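Local coordinates for stage III sporulation protein AB (Bacillus subtilis, PDB 6BS9) that is essential for sporulation and probably forms part of a secretion-system-like transport apparatus assembled during spore formation, at residues R14-S19 against Q36-Q41. Residues are numbered along the deposited sequence; the frame is centred on the assembly and turned at random. Where two conformers were deposited one is given.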
ATOM      1  N   ARG A  14      -2.083   2.301   5.483  0.50 31.57           N
ATOM      2  CA  ARG A  14      -3.459   2.810   5.458  0.50 30.19           C
ATOM      3  C   ARG A  14      -3.480   4.305   5.119  0.50 31.80           C
ATOM      4  O   ARG A  14      -4.342   4.749   4.373  0.50 34.56           O
ATOM      5  CB  ARG A  14      -4.035   2.573   6.861  0.50 29.82           C
ATOM      6  CG  ARG A  14      -5.545   2.701   7.139  0.50 29.49           C
ATOM      7  CD  ARG A  14      -6.550   1.825   6.387  0.50 29.31           C
ATOM      8  NE  ARG A  14      -7.848   2.459   6.529  0.50 29.99           N
ATOM      9  CZ  ARG A  14      -8.167   3.633   6.003  0.50 30.80           C
ATOM     10  NH1 ARG A  14      -7.316   4.282   5.197  0.50 29.74           N
ATOM     11  NH2 ARG A  14      -9.357   4.135   6.283  0.50 30.81           N
ATOM     12  N   ALA A  15      -2.538   5.085   5.656  1.00 31.03           N
ATOM     13  CA  ALA A  15      -2.441   6.491   5.349  1.00 32.31           C
ATOM     14  C   ALA A  15      -2.135   6.710   3.865  1.00 32.83           C
ATOM     15  O   ALA A  15      -2.763   7.504   3.191  1.00 32.68           O
ATOM     16  CB  ALA A  15      -1.366   7.160   6.228  1.00 34.43           C
ATOM     17  N   ALA A  16      -1.090   6.051   3.399  1.00 31.13           N
ATOM     18  CA  ALA A  16      -0.614   6.227   2.074  1.00 30.06           C
ATOM     19  C   ALA A  16      -1.657   5.753   1.060  1.00 31.62           C
ATOM     20  O   ALA A  16      -1.924   6.470   0.080  1.00 29.85           O
ATOM     21  CB  ALA A  16       0.661   5.411   1.909  1.00 32.25           C
ATOM     22  N   LEU A  17      -2.228   4.553   1.270  1.00 30.15           N
ATOM     23  CA  LEU A  17      -3.279   4.081   0.358  1.00 31.11           C
ATOM     24  C   LEU A  17      -4.572   4.902   0.359  1.00 29.21           C
ATOM     25  O   LEU A  17      -5.220   5.086  -0.677  1.00 27.41           O
ATOM     26  CB  LEU A  17      -3.596   2.611   0.622  1.00 33.73           C
ATOM     27  CG  LEU A  17      -2.357   1.678   0.467  1.00 36.28           C
ATOM     28  CD1 LEU A  17      -2.774   0.218   0.577  1.00 36.54           C
ATOM     29  CD2 LEU A  17      -1.592   1.907  -0.808  1.00 36.59           C
ATOM     30  N   GLN A  18      -4.915   5.477   1.483  1.00 29.90           N
ATOM     31  CA  GLN A  18      -6.033   6.415   1.472  1.00 33.06           C
ATOM     32  C   GLN A  18      -5.737   7.606   0.553  1.00 33.50           C
ATOM     33  O   GLN A  18      -6.589   8.043  -0.222  1.00 36.08           O
ATOM     34  CB  GLN A  18      -6.307   6.869   2.852  1.00 35.43           C
ATOM     35  CG  GLN A  18      -7.425   7.846   2.984  1.00 38.83           C
ATOM     36  CD  GLN A  18      -7.566   8.228   4.431  1.00 39.03           C
ATOM     37  OE1 GLN A  18      -8.353   7.652   5.154  1.00 39.16           O
ATOM     38  NE2 GLN A  18      -6.755   9.187   4.867  1.00 41.91           N
ATOM     39  N   SER A  19      -4.508   8.089   0.574  1.00 32.58           N
ATOM     40  CA  SER A  19      -4.133   9.217  -0.322  1.00 32.05           C
ATOM     41  C   SER A  19      -4.078   8.843  -1.754  1.00 30.54           C
ATOM     42  O   SER A  19      -4.561   9.553  -2.610  1.00 30.47           O
ATOM     43  CB  SER A  19      -2.838   9.788   0.137  1.00 31.52           C
ATOM     44  OG  SER A  19      -3.035  10.337   1.433  1.00 32.59           O
ATOM     45  N   GLN A  36       5.233   9.541  -5.433  1.00 32.67           N
ATOM     46  CA  GLN A  36       6.510  10.126  -5.047  1.00 35.62           C
ATOM     47  C   GLN A  36       6.294  11.113  -3.885  1.00 36.11           C
ATOM     48  O   GLN A  36       7.090  11.126  -2.952  1.00 35.67           O
ATOM     49  CB  GLN A  36       7.217  10.815  -6.236  1.00 40.90           C
ATOM     50  CG  GLN A  36       8.707  11.258  -5.945  1.00 45.84           C
ATOM     51  CD  GLN A  36       9.696  10.094  -5.514  1.00 52.61           C
ATOM     52  OE1 GLN A  36      10.369  10.201  -4.491  1.00 59.75           O
ATOM     53  NE2 GLN A  36       9.761   8.986  -6.291  1.00 52.82           N
ATOM     54  N   GLN A  37       5.210  11.896  -3.908  1.00 36.64           N
ATOM     55  CA  GLN A  37       4.918  12.847  -2.821  1.00 37.24           C
ATOM     56  C   GLN A  37       4.701  12.137  -1.488  1.00 34.61           C
ATOM     57  O   GLN A  37       5.175  12.576  -0.449  1.00 34.96           O
ATOM     58  CB  GLN A  37       3.668  13.695  -3.106  1.00 39.47           C
ATOM     59  CG  GLN A  37       3.749  14.682  -4.257  1.00 41.93           C
ATOM     60  CD  GLN A  37       2.357  15.259  -4.641  1.00 45.00           C
ATOM     61  OE1 GLN A  37       1.257  14.759  -4.253  1.00 45.73           O
ATOM     62  NE2 GLN A  37       2.402  16.314  -5.397  1.00 47.73           N
ATOM     63  N   ILE A  38       4.073  10.985  -1.541  1.00 32.20           N
ATOM     64  CA  ILE A  38       3.935  10.175  -0.358  1.00 32.34           C
ATOM     65  C   ILE A  38       5.240   9.616   0.069  1.00 31.64           C
ATOM     66  O   ILE A  38       5.579   9.666   1.265  1.00 32.57           O
ATOM     67  CB  ILE A  38       2.891   9.049  -0.584  1.00 34.04           C
ATOM     68  CG1 ILE A  38       1.526   9.700  -0.670  1.00 36.83           C
ATOM     69  CG2 ILE A  38       2.884   8.031   0.535  1.00 33.08           C
ATOM     70  CD1 ILE A  38       0.552   8.904  -1.515  1.00 40.67           C
ATOM     71  N   ALA A  39       6.001   9.049  -0.860  1.00 30.82           N
ATOM     72  CA  ALA A  39       7.331   8.519  -0.504  1.00 32.10           C
ATOM     73  C   ALA A  39       8.204   9.571   0.283  1.00 34.35           C
ATOM     74  O   ALA A  39       8.826   9.231   1.258  1.00 34.78           O
ATOM     75  CB  ALA A  39       8.067   8.074  -1.718  1.00 31.96           C
ATOM     76  N   LYS A  40       8.164  10.837  -0.121  1.00 37.21           N
ATOM     77  CA  LYS A  40       8.983  11.888   0.507  1.00 39.84           C
ATOM     78  C   LYS A  40       8.617  12.119   1.965  1.00 40.45           C
ATOM     79  O   LYS A  40       9.438  12.503   2.739  1.00 38.87           O
ATOM     80  CB  LYS A  40       8.887  13.212  -0.265  1.00 43.69           C
ATOM     81  CG  LYS A  40       9.637  13.218  -1.583  1.00 45.73           C
ATOM     82  CD  LYS A  40       9.427  14.522  -2.273  1.00 51.69           C
ATOM     83  CE  LYS A  40      10.142  14.537  -3.621  1.00 58.77           C
ATOM     84  NZ  LYS A  40      10.158  15.930  -4.202  1.00 65.42           N
ATOM     85  N   GLN A  41       7.394  11.784   2.343  1.00 42.43           N
ATOM     86  CA  GLN A  41       6.917  12.022   3.688  1.00 40.49           C
ATOM     87  C   GLN A  41       7.071  10.820   4.653  1.00 40.02           C
ATOM     88  O   GLN A  41       7.604  10.927   5.804  1.00 39.04           O
ATOM     89  CB  GLN A  41       5.516  12.592   3.579  1.00 40.64           C
ATOM     90  CG  GLN A  41       5.553  14.021   3.060  1.00 43.27           C
ATOM     91  CD  GLN A  41       4.143  14.545   2.792  1.00 44.82           C
ATOM     92  OE1 GLN A  41       3.500  15.201   3.656  1.00 44.65           O
ATOM     93  NE2 GLN A  41       3.634  14.227   1.609  1.00 45.52           N
TER
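A small apolar helix-helix contact joins the first two helices of the helical bundle formed by this portion of SpoIIIAB, with Ile38 of helix 31-41 set against Ala16 and the CB of Ser19 on helix 2-26. The backbones come nearest at Ala16 and Ile38, whose CA atoms are 6.5 Å apart, and only 117 Å² is buried over both sides. The beta-branched side chain carries the contact with two separate methyls. Its CG1 stands anti to its own carbonyl carbon (chi1 -70°) and its CG2 anti to the backbone N, which sets CG2 against the Ala16 methyl and lets CD1, ending the other branch, reach Ser19 and the Ala16 carbonyl oxygen. Ala16 is buried, and it also touches Phe50 of helix 46-58, so three helices meet around this small residue. No hydrogen bond crosses between the two segments. Within 36-41, Gln41 NE2 donates to Gln37 O at 3.1 Å, almost straight at 176°; the oxygen lies in the amide plane, but the donor sits above the carbonyl plane. Across the contact, Ile38 CG2 meets Ala16 CB at 3.7 Å, while Ile38 CD1 lies 3.9 Å from Ser19 CB and 3.8 Å from Ala16 O.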